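PTS system, IIA component (Streptococcus pneumoniae serotype 4, PDB 5T3U) probably relays a phosphoryl group, as a cytoplasmic IIA component of the mannose family, in the sugar phosphotransferase system associated with pneumococcal fucose utilization. Local coordinates at residues Y56-N59 with Q60-L64; L107-L110 with I111-D115; K117-L120 with E121-V124; V13-G17 with N18-G22; I123-N126 with A127-L131. All coordinates share one frame; numbering follows the deposited sequence.

Interaction 1: residues Y56-N59 with Q60-L64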
loop_
_atom_site.group_PDB
_atom_site.type_symbol
_atom_site.label_atom_id
_atom_site.label_comp_id
_atom_site.label_asym_id
_atom_site.label_seq_id
_atom_site.Cartn_x
_atom_site.Cartn_y
_atom_site.Cartn_z
ATOM N N TYR A 56 -12.081 6.126 -18.180
ATOM C CA TYR A 56 -12.591 6.071 -16.813
ATOM C C TYR A 56 -11.710 6.880 -15.909
ATOM O O TYR A 56 -12.205 7.676 -15.104
ATOM C CB TYR A 56 -12.570 4.649 -16.256
ATOM C CG TYR A 56 -13.591 3.699 -16.796
ATOM C CD1 TYR A 56 -14.853 4.136 -17.226
ATOM C CD2 TYR A 56 -13.307 2.327 -16.839
ATOM C CE1 TYR A 56 -15.811 3.203 -17.722
ATOM C CE2 TYR A 56 -14.230 1.409 -17.312
ATOM C CZ TYR A 56 -15.475 1.843 -17.752
ATOM O OH TYR A 56 -16.358 0.888 -18.208
ATOM N N PHE A 57 -10.400 6.650 -16.046
ATOM C CA PHE A 57 -9.368 7.396 -15.329
ATOM C C PHE A 57 -9.458 8.908 -15.554
ATOM O O PHE A 57 -9.481 9.690 -14.602
ATOM C CB PHE A 57 -7.949 6.892 -15.683
ATOM C CG PHE A 57 -6.879 7.537 -14.850
ATOM C CD1 PHE A 57 -6.424 6.930 -13.693
ATOM C CD2 PHE A 57 -6.376 8.780 -15.187
ATOM C CE1 PHE A 57 -5.463 7.561 -12.882
ATOM C CE2 PHE A 57 -5.429 9.413 -14.396
ATOM C CZ PHE A 57 -4.976 8.789 -13.229
ATOM N N LYS A 58 -9.475 9.309 -16.829
ATOM C CA LYS A 58 -9.577 10.710 -17.197
ATOM C C LYS A 58 -10.812 11.324 -16.561
ATOM O O LYS A 58 -10.735 12.383 -15.961
ATOM C CB LYS A 58 -9.590 10.876 -18.728
ATOM C CG LYS A 58 -9.775 12.332 -19.225
ATOM C CD LYS A 58 -9.973 12.366 -20.768
ATOM C CE LYS A 58 -9.906 13.800 -21.343
ATOM N NZ LYS A 58 -10.903 14.716 -20.670
ATOM N N ASN A 59 -11.943 10.645 -16.691
ATOM C CA ASN A 59 -13.210 11.087 -16.101
ATOM C C ASN A 59 -13.186 11.248 -14.588
ATOM O O ASN A 59 -13.754 12.203 -14.065
ATOM C CB ASN A 59 -14.353 10.123 -16.512
ATOM C CG ASN A 59 -14.836 10.354 -17.946
ATOM O OD1 ASN A 59 -14.490 11.354 -18.590
ATOM N ND2 ASN A 59 -15.649 9.426 -18.452
ATOM N N GLN A 60 -12.539 10.323 -13.870
ATOM C CA GLN A 60 -12.386 10.458 -12.398
ATOM C C GLN A 60 -11.609 11.718 -12.016
ATOM O O GLN A 60 -12.004 12.429 -11.074
ATOM C CB GLN A 60 -11.695 9.230 -11.759
ATOM C CG GLN A 60 -12.400 7.905 -11.956
ATOM C CD GLN A 60 -13.615 7.761 -11.079
ATOM O OE1 GLN A 60 -14.630 8.436 -11.290
ATOM N NE2 GLN A 60 -13.530 6.857 -10.073
ATOM N N VAL A 61 -10.513 12.005 -12.722
ATOM C CA VAL A 61 -9.717 13.196 -12.380
ATOM C C VAL A 61 -10.490 14.491 -12.715
ATOM O O VAL A 61 -10.554 15.411 -11.889
ATOM C CB VAL A 61 -8.320 13.226 -13.029
ATOM C CG1 VAL A 61 -7.616 14.560 -12.734
ATOM C CG2 VAL A 61 -7.434 12.074 -12.542
ATOM N N ASP A 62 -11.084 14.545 -13.916
ATOM C CA ASP A 62 -11.880 15.700 -14.360
ATOM C C ASP A 62 -13.009 16.008 -13.385
ATOM O O ASP A 62 -13.196 17.155 -12.978
ATOM C CB ASP A 62 -12.488 15.438 -15.750
ATOM C CG ASP A 62 -11.453 15.433 -16.861
ATOM O OD1 ASP A 62 -10.329 15.946 -16.662
ATOM O OD2 ASP A 62 -11.775 14.938 -17.967
ATOM N N GLU A 63 -13.753 14.984 -13.000
ATOM C CA GLU A 63 -14.864 15.180 -12.073
ATOM C C GLU A 63 -14.452 15.621 -10.672
ATOM O O GLU A 63 -15.152 16.390 -10.016
ATOM C CB GLU A 63 -15.762 13.949 -12.039
ATOM C CG GLU A 63 -16.595 13.854 -13.309
ATOM C CD GLU A 63 -17.185 12.478 -13.537
ATOM O OE1 GLU A 63 -17.246 12.076 -14.721
ATOM O OE2 GLU A 63 -17.582 11.803 -12.553
ATOM N N LEU A 64 -13.283 15.177 -10.233
ATOM C CA LEU A 64 -12.760 15.601 -8.953
ATOM C C LEU A 64 -12.365 17.067 -9.060
ATOM O O LEU A 64 -12.542 17.821 -8.110
ATOM C CB LEU A 64 -11.610 14.679 -8.489
ATOM C CG LEU A 64 -12.060 13.358 -7.815
ATOM C CD1 LEU A 64 -10.882 12.389 -7.561
ATOM C CD2 LEU A 64 -12.839 13.601 -6.495
HETATM O O HOH W 1 -8.726 15.925 -19.108
HETATM O O HOH W 2 -14.155 13.861 -18.463
#
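Phe57 lies alongside Val61, both side chains pointing the same way, with CE2 of the ring 3.8 Å from CG2 of Val61. Swung trans to its backbone N (chi1 -174°), Phe57 sends the ring forward along the helix to the valine one turn later. Both are buried against Leu12 and Val73 of the parallel sheet, where a flat ring and a branched aliphatic group suit an apolar place. Lys58 and Asp62 form a polar pair on another side, next to Arg89 and Phe90 of helix 81-90. The Lys58 chain stays extended until a final bend at chi4 (-56°), which drops NZ to 2.8 Å from Asp62 OD2 in a salt bridge using the syn lone pair. A water spans the same pair, accepting from Lys58 NZ and donating to Asp62 OD1. This i to i+4 lysine-aspartate pair lies on the partly exposed flank of helix 50-65, while Phe57 and Val61 face the sheet of the alpha/beta fold. A second water joins Asn59 OD1 to Asp62 OD2 (2.7 Å from the latter), so both carboxylate oxygens are occupied and the group is probably well fixed in rotation. Regular backbone bonds such as Asp62 N to Lys58 O (3.0 Å) run beneath. Gln60 folds its CG back to 3.2 Å from Tyr56 O, while its OE1 and the carboxylate of Glu63 both turn to Arg40 at the sheet edge.

Interaction 2: residues L107-L110 with I111-D115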
loop_
_atom_site.group_PDB
_atom_site.type_symbol
_atom_site.label_atom_id
_atom_site.label_comp_id
_atom_site.label_asym_id
_atom_site.label_seq_id
_atom_site.Cartn_x
_atom_site.Cartn_y
_atom_site.Cartn_z
ATOM N N LEU A 107 -1.709 7.839 2.244
ATOM C CA LEU A 107 -3.143 8.006 1.976
ATOM C C LEU A 107 -3.845 8.635 3.179
ATOM O O LEU A 107 -4.547 9.634 3.038
ATOM C CB LEU A 107 -3.819 6.685 1.536
ATOM C CG LEU A 107 -5.337 6.806 1.231
ATOM C CD1 LEU A 107 -5.666 7.952 0.219
ATOM C CD2 LEU A 107 -5.939 5.454 0.764
ATOM N N VAL A 108 -3.622 8.081 4.372
ATOM C CA VAL A 108 -4.163 8.653 5.603
ATOM C C VAL A 108 -3.829 10.128 5.794
ATOM O O VAL A 108 -4.709 10.916 6.122
ATOM C CB VAL A 108 -3.688 7.853 6.857
ATOM C CG1 VAL A 108 -4.040 8.631 8.156
ATOM C CG2 VAL A 108 -4.332 6.480 6.852
ATOM N N GLU A 109 -2.560 10.496 5.616
ATOM C CA GLU A 109 -2.146 11.876 5.809
ATOM C C GLU A 109 -2.791 12.824 4.788
ATOM O O GLU A 109 -3.177 13.943 5.128
ATOM C CB GLU A 109 -0.612 11.981 5.687
ATOM C CG GLU A 109 -0.074 13.424 5.684
ATOM C CD GLU A 109 -0.554 14.259 6.885
ATOM O OE1 GLU A 109 -0.733 13.702 8.001
ATOM O OE2 GLU A 109 -0.757 15.486 6.710
ATOM N N LEU A 110 -2.837 12.402 3.521
ATOM C CA LEU A 110 -3.475 13.221 2.482
ATOM C C LEU A 110 -4.965 13.391 2.759
ATOM O O LEU A 110 -5.511 14.496 2.581
ATOM C CB LEU A 110 -3.217 12.641 1.094
ATOM C CG LEU A 110 -1.769 12.835 0.616
ATOM C CD1 LEU A 110 -1.466 12.119 -0.722
ATOM C CD2 LEU A 110 -1.389 14.351 0.561
ATOM N N ILE A 111 -5.639 12.342 3.231
ATOM C CA ILE A 111 -7.073 12.541 3.569
ATOM C C ILE A 111 -7.234 13.516 4.756
ATOM O O ILE A 111 -8.026 14.470 4.690
ATOM C CB ILE A 111 -7.840 11.232 3.807
ATOM C CG1 ILE A 111 -7.908 10.400 2.530
ATOM C CG2 ILE A 111 -9.303 11.533 4.274
ATOM C CD1 ILE A 111 -8.397 8.918 2.753
ATOM N N SER A 112 -6.436 13.317 5.806
ATOM C CA SER A 112 -6.524 14.149 7.020
ATOM C C SER A 112 -6.272 15.623 6.771
ATOM O O SER A 112 -6.753 16.471 7.532
ATOM C CB SER A 112 -5.543 13.650 8.090
ATOM O OG SER A 112 -5.810 12.288 8.348
ATOM N N SER A 113 -5.502 15.926 5.725
ATOM C CA SER A 113 -5.064 17.291 5.449
ATOM C C SER A 113 -5.722 17.903 4.194
ATOM O O SER A 113 -5.319 18.986 3.736
ATOM C CB SER A 113 -3.536 17.344 5.358
ATOM O OG SER A 113 -3.063 16.599 4.239
ATOM N N TYR A 114 -6.754 17.248 3.659
ATOM C CA TYR A 114 -7.295 17.717 2.379
ATOM C C TYR A 114 -8.144 19.012 2.424
ATOM O O TYR A 114 -8.573 19.522 1.377
ATOM C CB TYR A 114 -7.945 16.602 1.563
ATOM C CG TYR A 114 -9.221 15.934 2.074
ATOM C CD1 TYR A 114 -9.996 16.472 3.108
ATOM C CD2 TYR A 114 -9.660 14.752 1.474
ATOM C CE1 TYR A 114 -11.181 15.839 3.521
ATOM C CE2 TYR A 114 -10.799 14.120 1.877
ATOM C CZ TYR A 114 -11.564 14.662 2.897
ATOM O OH TYR A 114 -12.706 13.992 3.274
ATOM N N ASP A 115 -8.360 19.544 3.626
ATOM C CA ASP A 115 -9.028 20.838 3.761
ATOM C C ASP A 115 -8.049 21.890 4.241
ATOM O O ASP A 115 -8.431 23.014 4.597
ATOM C CB ASP A 115 -10.226 20.752 4.719
ATOM C CG ASP A 115 -11.307 19.852 4.195
ATOM O OD1 ASP A 115 -11.634 19.954 2.998
ATOM O OD2 ASP A 115 -11.842 19.043 4.985
HETATM O O HOH W 3 -4.093 16.773 1.643
#
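The last turn of helix 104-112 closes with Ser112 and Ser113, whose hydroxyls fold back onto the carbonyls of Val108 and Glu109. Ser112 OG donates to Val108 O at 2.8 Å, coming from above the carbonyl plane, while Ser112 N reaches the same oxygen from the opposite face, so two donors grip it. Ser113 is the first residue to leave helical angles, and its backbone N makes only weak bonds to Glu109 O and Leu110 O. Its hydroxyl compensates: a chi1 of 65° sets OG between the backbone N and the carbonyl carbon, 2.8 Å from Glu109 O. Serine, short and able both to give and to take, suits a helix C-terminus of this kind, where the regular NH donors run out. A water donates to Ser113 OG and also to Leu110 O, each at 2.8 Å, filling in where the backbone pattern fails. The inward side is apolar. Leu107 CD1 meets Ile111 CD1 at 3.8 Å, the two chains crossing at a slant, and both rest on Ile11 of the sheet. Beyond the helix, the ring of Tyr114 lies under Ile111 O, 3.1 Å above its plane near the rim, and makes a cation-pi contact with Arg38.

Interaction 3: residues K117-L120 with E121-V124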
loop_
_atom_site.group_PDB
_atom_site.type_symbol
_atom_site.label_atom_id
_atom_site.label_comp_id
_atom_site.label_asym_id
_atom_site.label_seq_id
_atom_site.Cartn_x
_atom_site.Cartn_y
_atom_site.Cartn_z
ATOM N N LYS A 117 -3.910 23.751 3.938
ATOM C CA LYS A 117 -2.653 23.976 3.213
ATOM C C LYS A 117 -1.700 22.834 3.541
ATOM O O LYS A 117 -1.633 22.381 4.690
ATOM C CB LYS A 117 -2.003 25.302 3.653
ATOM C CG LYS A 117 -2.207 26.476 2.683
ATOM C CD LYS A 117 -1.584 27.769 3.225
ATOM C CE LYS A 117 -1.359 28.801 2.099
ATOM N NZ LYS A 117 -0.462 29.943 2.553
ATOM N N ILE A 118 -0.951 22.366 2.549
ATOM C CA ILE A 118 0.040 21.313 2.827
ATOM C C ILE A 118 1.414 21.628 2.237
ATOM O O ILE A 118 1.530 22.431 1.320
ATOM C CB ILE A 118 -0.424 19.920 2.325
ATOM C CG1 ILE A 118 -0.572 19.920 0.799
ATOM C CG2 ILE A 118 -1.701 19.517 3.017
ATOM C CD1 ILE A 118 -0.675 18.529 0.173
ATOM N N ASN A 119 2.439 20.968 2.777
ATOM C CA ASN A 119 3.722 20.855 2.110
ATOM C C ASN A 119 3.838 19.410 1.582
ATOM O O ASN A 119 4.123 18.493 2.340
ATOM C CB ASN A 119 4.841 21.190 3.110
ATOM C CG ASN A 119 6.224 21.126 2.504
ATOM O OD1 ASN A 119 6.472 20.435 1.510
ATOM N ND2 ASN A 119 7.142 21.874 3.098
ATOM N N LEU A 120 3.606 19.231 0.281
ATOM C CA LEU A 120 3.560 17.907 -0.330
ATOM C C LEU A 120 4.906 17.187 -0.284
ATOM O O LEU A 120 4.946 15.962 -0.131
ATOM C CB LEU A 120 3.033 17.975 -1.780
ATOM C CG LEU A 120 2.804 16.611 -2.486
ATOM C CD1 LEU A 120 1.864 15.685 -1.692
ATOM C CD2 LEU A 120 2.295 16.741 -3.951
ATOM N N GLU A 121 6.005 17.942 -0.428
ATOM C CA GLU A 121 7.328 17.338 -0.377
ATOM C C GLU A 121 7.534 16.686 0.978
ATOM O O GLU A 121 8.039 15.552 1.060
ATOM C CB GLU A 121 8.435 18.368 -0.673
ATOM C CG GLU A 121 8.466 18.811 -2.172
ATOM C CD GLU A 121 7.144 19.496 -2.610
ATOM O OE1 GLU A 121 6.727 20.496 -1.940
ATOM O OE2 GLU A 121 6.512 19.016 -3.603
ATOM N N GLU A 122 7.120 17.400 2.029
ATOM C CA GLU A 122 7.283 16.937 3.388
ATOM C C GLU A 122 6.397 15.714 3.659
ATOM O O GLU A 122 6.816 14.761 4.314
ATOM C CB GLU A 122 6.898 18.080 4.301
ATOM C CG GLU A 122 7.383 18.018 5.700
ATOM C CD GLU A 122 7.082 19.339 6.418
ATOM O OE1 GLU A 122 7.653 20.388 6.018
ATOM O OE2 GLU A 122 6.239 19.328 7.344
ATOM N N ILE A 123 5.174 15.746 3.148
ATOM C CA ILE A 123 4.242 14.615 3.268
ATOM C C ILE A 123 4.830 13.382 2.592
ATOM O O ILE A 123 4.860 12.313 3.188
ATOM C CB ILE A 123 2.849 14.961 2.700
ATOM C CG1 ILE A 123 2.165 15.971 3.640
ATOM C CG2 ILE A 123 2.001 13.687 2.493
ATOM C CD1 ILE A 123 0.752 16.342 3.263
ATOM N N VAL A 124 5.335 13.548 1.374
ATOM C CA VAL A 124 5.985 12.446 0.637
ATOM C C VAL A 124 7.221 11.892 1.386
ATOM O O VAL A 124 7.340 10.683 1.594
ATOM C CB VAL A 124 6.307 12.833 -0.818
ATOM C CG1 VAL A 124 7.215 11.752 -1.514
ATOM C CG2 VAL A 124 4.976 13.012 -1.596
#
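A chi1 of -179° carries CG of Asn119 trans to its own backbone N and swings the amide forward over the start of helix 120-129. There OD1 accepts from Glu122 N at 3.1 Å. The donor stands well above the amide plane, not on a lone pair, though its N-H points fairly straight at the oxygen. Asn119 uses its backbone as well: its carbonyl O takes Ile123 N at 3.1 Å, in the carbonyl plane, and so begins the i to i+4 series that Val124 N continues to Leu120 O at 2.9 Å. The Asn119 side chain crosses that of Glu122 at about a right angle, CG 3.6 Å from Glu122 CB, with amide and carboxylate planes 46° apart. Ile118 points its CB toward the helix. With chi1 at 64°, its CB, CG2 and CD1 gather round the tip of Ile123, the nearest being CB to Ile123 CD1 at 3.9 Å. Ile123 also packs on Leu106 and Leu110 of helix 104-112, which is why a branched aliphatic residue fits there. Leu120 CD1 meets Val124 CG2 at 4.1 Å, and both side chains pack on the second subunit, against its Asn133 and Leu131. Glu121 and Glu122 would probably be favoured by the helix dipole. Asn119 is an N-cap: its side-chain oxygen, just before the first turn, accepts a backbone N-H.

Interaction 4: residues V13-G17 with N18-G22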
loop_
_atom_site.group_PDB
_atom_site.type_symbol
_atom_site.label_atom_id
_atom_site.label_comp_id
_atom_site.label_asym_id
_atom_site.label_seq_id
_atom_site.Cartn_x
_atom_site.Cartn_y
_atom_site.Cartn_z
ATOM N N VAL A 13 -7.176 7.392 -5.955
ATOM C CA VAL A 13 -6.244 6.306 -5.645
ATOM C C VAL A 13 -6.449 5.297 -6.744
ATOM O O VAL A 13 -7.566 4.762 -6.893
ATOM C CB VAL A 13 -6.576 5.598 -4.309
ATOM C CG1 VAL A 13 -5.443 4.708 -3.884
ATOM C CG2 VAL A 13 -6.894 6.594 -3.211
ATOM N N ALA A 14 -5.394 5.012 -7.503
ATOM C CA ALA A 14 -5.544 4.125 -8.664
ATOM C C ALA A 14 -4.506 3.013 -8.685
ATOM O O ALA A 14 -3.370 3.246 -8.358
ATOM C CB ALA A 14 -5.455 4.933 -9.951
ATOM N N SER A 15 -4.891 1.805 -9.101
ATOM C CA SER A 15 -3.935 0.712 -9.166
ATOM C C SER A 15 -4.409 -0.357 -10.142
ATOM O O SER A 15 -5.590 -0.403 -10.503
ATOM C CB SER A 15 -3.816 0.070 -7.770
ATOM O OG SER A 15 -5.037 -0.561 -7.438
ATOM N N HIS A 16 -3.516 -1.253 -10.542
ATOM C CA HIS A 16 -3.988 -2.576 -11.008
ATOM C C HIS A 16 -4.691 -3.269 -9.826
ATOM O O HIS A 16 -4.296 -3.083 -8.673
ATOM C CB HIS A 16 -2.811 -3.436 -11.423
ATOM C CG HIS A 16 -2.073 -2.920 -12.617
ATOM N ND1 HIS A 16 -1.070 -1.977 -12.520
ATOM C CD2 HIS A 16 -2.139 -3.266 -13.923
ATOM C CE1 HIS A 16 -0.559 -1.755 -13.718
ATOM N NE2 HIS A 16 -1.209 -2.502 -14.590
ATOM N N GLY A 17 -5.760 -4.014 -10.107
ATOM C CA GLY A 17 -6.458 -4.753 -9.064
ATOM C C GLY A 17 -7.026 -3.949 -7.915
ATOM O O GLY A 17 -7.287 -2.753 -8.041
ATOM N N ASN A 18 -7.208 -4.646 -6.787
ATOM C CA ASN A 18 -7.928 -4.185 -5.626
ATOM C C ASN A 18 -7.074 -3.384 -4.616
ATOM O O ASN A 18 -7.577 -2.995 -3.566
ATOM C CB ASN A 18 -8.561 -5.404 -4.919
ATOM C CG ASN A 18 -9.679 -6.065 -5.739
ATOM O OD1 ASN A 18 -10.257 -5.461 -6.648
ATOM N ND2 ASN A 18 -9.988 -7.304 -5.408
ATOM N N PHE A 19 -5.798 -3.145 -4.912
ATOM C CA PHE A 19 -4.935 -2.360 -3.989
ATOM C C PHE A 19 -5.550 -1.022 -3.560
ATOM O O PHE A 19 -5.597 -0.713 -2.347
ATOM C CB PHE A 19 -3.556 -2.105 -4.606
ATOM C CG PHE A 19 -2.541 -1.498 -3.655
ATOM C CD1 PHE A 19 -2.182 -2.151 -2.478
ATOM C CD2 PHE A 19 -1.910 -0.294 -3.966
ATOM C CE1 PHE A 19 -1.224 -1.627 -1.644
ATOM C CE2 PHE A 19 -0.969 0.245 -3.127
ATOM C CZ PHE A 19 -0.630 -0.435 -1.934
ATOM N N ALA A 20 -6.011 -0.244 -4.558
ATOM C CA ALA A 20 -6.609 1.074 -4.360
ATOM C C ALA A 20 -7.863 1.081 -3.506
ATOM O O ALA A 20 -7.936 1.841 -2.538
ATOM C CB ALA A 20 -6.893 1.764 -5.745
ATOM N N SER A 21 -8.872 0.265 -3.850
ATOM C CA SER A 21 -10.083 0.273 -3.028
ATOM C C SER A 21 -9.803 -0.262 -1.601
ATOM O O SER A 21 -10.352 0.237 -0.609
ATOM C CB SER A 21 -11.225 -0.520 -3.695
ATOM O OG SER A 21 -10.782 -1.814 -4.007
ATOM N N GLY A 22 -8.952 -1.266 -1.502
ATOM C CA GLY A 22 -8.589 -1.804 -0.194
ATOM C C GLY A 22 -7.840 -0.788 0.648
ATOM O O GLY A 22 -8.080 -0.689 1.856
HETATM O O HOH W 4 -9.014 -0.910 -6.518
#
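Ser15 stands at the end of the first strand, facing Phe19 and Ala20, where the beta-alpha-beta unit turns from strand 7-16 into helix 19-31. Its CB lies 3.8 Å from Phe19 CB and sits at the edge of the phenyl ring, near the ring plane. At the tip, OG accepts from Ala20 N at 3.1 Å, holding the first turn of the helix to the strand. The same hydroxyl donates to His16 O at 2.9 Å, approaching from above the carbonyl plane. A chi1 of 67° places OG between these two partners, and a small hydroxyl that accepts and donates at once suits this buried junction. Ala20 fits because it is short: its CB touches Val13 O at 3.3 Å and Val13 CG1 at 3.8 Å, bringing helix and strand close together. Between them His16 to Phe19 form a type II' beta turn, with Gly17 at the position of positive phi (59°), which suits a residue without a side chain. IIA proteins of the mannose family carry their phosphorylated histidine at the end of the first strand, the place His16 probably holds. His16 N bonds Asp76 OD2, while His16 O and Phe19 N both bond Thr26 OG1 of the second subunit. A water links the turn to the helix, donating to Gly17 O at 2.9 Å and accepting from Ser21 N at 2.9 Å.

Interaction 5: residues I123-N126 with A127-L131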
loop_
_atom_site.group_PDB
_atom_site.type_symbol
_atom_site.label_atom_id
_atom_site.label_comp_id
_atom_site.label_asym_id
_atom_site.label_seq_id
_atom_site.Cartn_x
_atom_site.Cartn_y
_atom_site.Cartn_z
ATOM N N ILE A 123 5.174 15.746 3.148
ATOM C CA ILE A 123 4.242 14.615 3.268
ATOM C C ILE A 123 4.830 13.382 2.592
ATOM O O ILE A 123 4.860 12.313 3.188
ATOM C CB ILE A 123 2.849 14.961 2.700
ATOM C CG1 ILE A 123 2.165 15.971 3.640
ATOM C CG2 ILE A 123 2.001 13.687 2.493
ATOM C CD1 ILE A 123 0.752 16.342 3.263
ATOM N N VAL A 124 5.335 13.548 1.374
ATOM C CA VAL A 124 5.985 12.446 0.637
ATOM C C VAL A 124 7.221 11.892 1.386
ATOM O O VAL A 124 7.340 10.683 1.594
ATOM C CB VAL A 124 6.307 12.833 -0.818
ATOM C CG1 VAL A 124 7.215 11.752 -1.514
ATOM C CG2 VAL A 124 4.976 13.012 -1.596
ATOM N N HIS A 125 8.103 12.791 1.810
ATOM C CA HIS A 125 9.278 12.434 2.589
ATOM C C HIS A 125 8.871 11.656 3.854
ATOM O O HIS A 125 9.462 10.628 4.165
ATOM C CB HIS A 125 10.102 13.694 2.936
ATOM C CG HIS A 125 11.326 13.415 3.760
ATOM N ND1 HIS A 125 12.449 12.796 3.250
ATOM C CD2 HIS A 125 11.604 13.672 5.062
ATOM C CE1 HIS A 125 13.362 12.682 4.199
ATOM N NE2 HIS A 125 12.873 13.204 5.308
ATOM N N ASN A 126 7.853 12.126 4.569
ATOM C CA ASN A 126 7.425 11.411 5.769
ATOM C C ASN A 126 6.820 10.020 5.461
ATOM O O ASN A 126 6.973 9.086 6.248
ATOM C CB ASN A 126 6.418 12.232 6.578
ATOM C CG ASN A 126 7.029 13.474 7.245
ATOM O OD1 ASN A 126 8.249 13.625 7.394
ATOM N ND2 ASN A 126 6.154 14.350 7.696
ATOM N N ALA A 127 6.127 9.906 4.336
ATOM C CA ALA A 127 5.550 8.634 3.906
ATOM C C ALA A 127 6.630 7.613 3.542
ATOM O O ALA A 127 6.451 6.420 3.835
ATOM C CB ALA A 127 4.611 8.839 2.729
ATOM N N GLN A 128 7.717 8.065 2.900
ATOM C CA GLN A 128 8.897 7.205 2.655
ATOM C C GLN A 128 9.492 6.689 3.973
ATOM O O GLN A 128 9.799 5.513 4.094
ATOM C CB GLN A 128 9.998 7.929 1.855
ATOM C CG GLN A 128 9.577 8.324 0.435
ATOM C CD GLN A 128 10.586 9.232 -0.239
ATOM O OE1 GLN A 128 11.303 9.980 0.436
ATOM N NE2 GLN A 128 10.634 9.191 -1.580
ATOM N N ASN A 129 9.611 7.573 4.958
ATOM C CA ASN A 129 10.176 7.229 6.245
ATOM C C ASN A 129 9.253 6.359 7.065
ATOM O O ASN A 129 9.698 5.786 8.043
ATOM C CB ASN A 129 10.498 8.491 7.051
ATOM C CG ASN A 129 11.801 9.180 6.598
ATOM O OD1 ASN A 129 12.652 8.581 5.927
ATOM N ND2 ASN A 129 11.956 10.446 6.985
ATOM N N SER A 130 7.960 6.324 6.705
ATOM C CA SER A 130 6.978 5.437 7.343
ATOM C C SER A 130 7.044 3.967 6.885
ATOM O O SER A 130 6.403 3.100 7.485
ATOM C CB SER A 130 5.582 5.936 7.091
ATOM O OG SER A 130 5.354 7.164 7.767
ATOM N N LEU A 131 7.775 3.706 5.814
ATOM C CA LEU A 131 8.081 2.351 5.388
ATOM C C LEU A 131 9.444 1.968 5.976
ATOM O O LEU A 131 10.477 2.504 5.556
ATOM C CB LEU A 131 8.114 2.271 3.863
ATOM C CG LEU A 131 8.122 0.874 3.204
ATOM C CD1 LEU A 131 7.803 0.983 1.703
ATOM C CD2 LEU A 131 9.452 0.147 3.415
HETATM O O HOH W 5 9.913 11.277 8.553
#
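Backbone i to i+4 bonds run from Ala127 N to Ile123 O, from Gln128 N to Val124 O and from Asn129 N to His125 O, before the pattern weakens at Ser130. There the N-H bond to Asn126 O is weak, and the hydroxyl supports it: Ser130 OG donates to Asn126 O at 2.9 Å. A water bridges the amides of Asn126 and Asn129, donating to Asn126 OD1 at 3.1 Å and accepting from Asn129 ND2 at 2.7 Å. Such short polar side chains suit a helix end largely at the surface. His125, its CG trans to the backbone N (chi1 179°), leans along the helix until its NE2 comes 3.4 Å from Asn129 ND2, with ring and amide planes 71° apart. The Gln128 chain runs extended beyond CG, its CG 3.5 Å from Val124 O, and NE2 bonds Leu131 O of the second subunit. Ala127, small and buried, lets the helix come close to Leu106, and its O takes Asn103 ND2. The chemistry implies a division of labour along the second half of helix 120-129: hydroxyl and water-linked amides make good the fading backbone pattern, while Gln128, Val124 and Ala127 meet Leu131 of the second subunit.

Interaction 4 is the most buried, a strand-to-helix turn at the end of an inner strand, 7-16; the others lie on or at the ends of helices partly open to solvent. Interactions 1 and 4 meet where Phe57 CE1 packs on Ala14 CB (3.9 Å), and interaction 2 reaches interaction 4 through Leu107 and Val13. Interactions 3 and 5 share Ile123 and Val124 on helix 120-129, one at its start and one at its end; Ile123 also packs on Glu109 and Leu110 of interaction 2. Only interaction 1 has a salt bridge between its own two segments. Serine hydroxyls serve interactions 2, 4 and 5, and an asparagine cap serves 3. Interactions 3, 4 and 5 touch the second subunit.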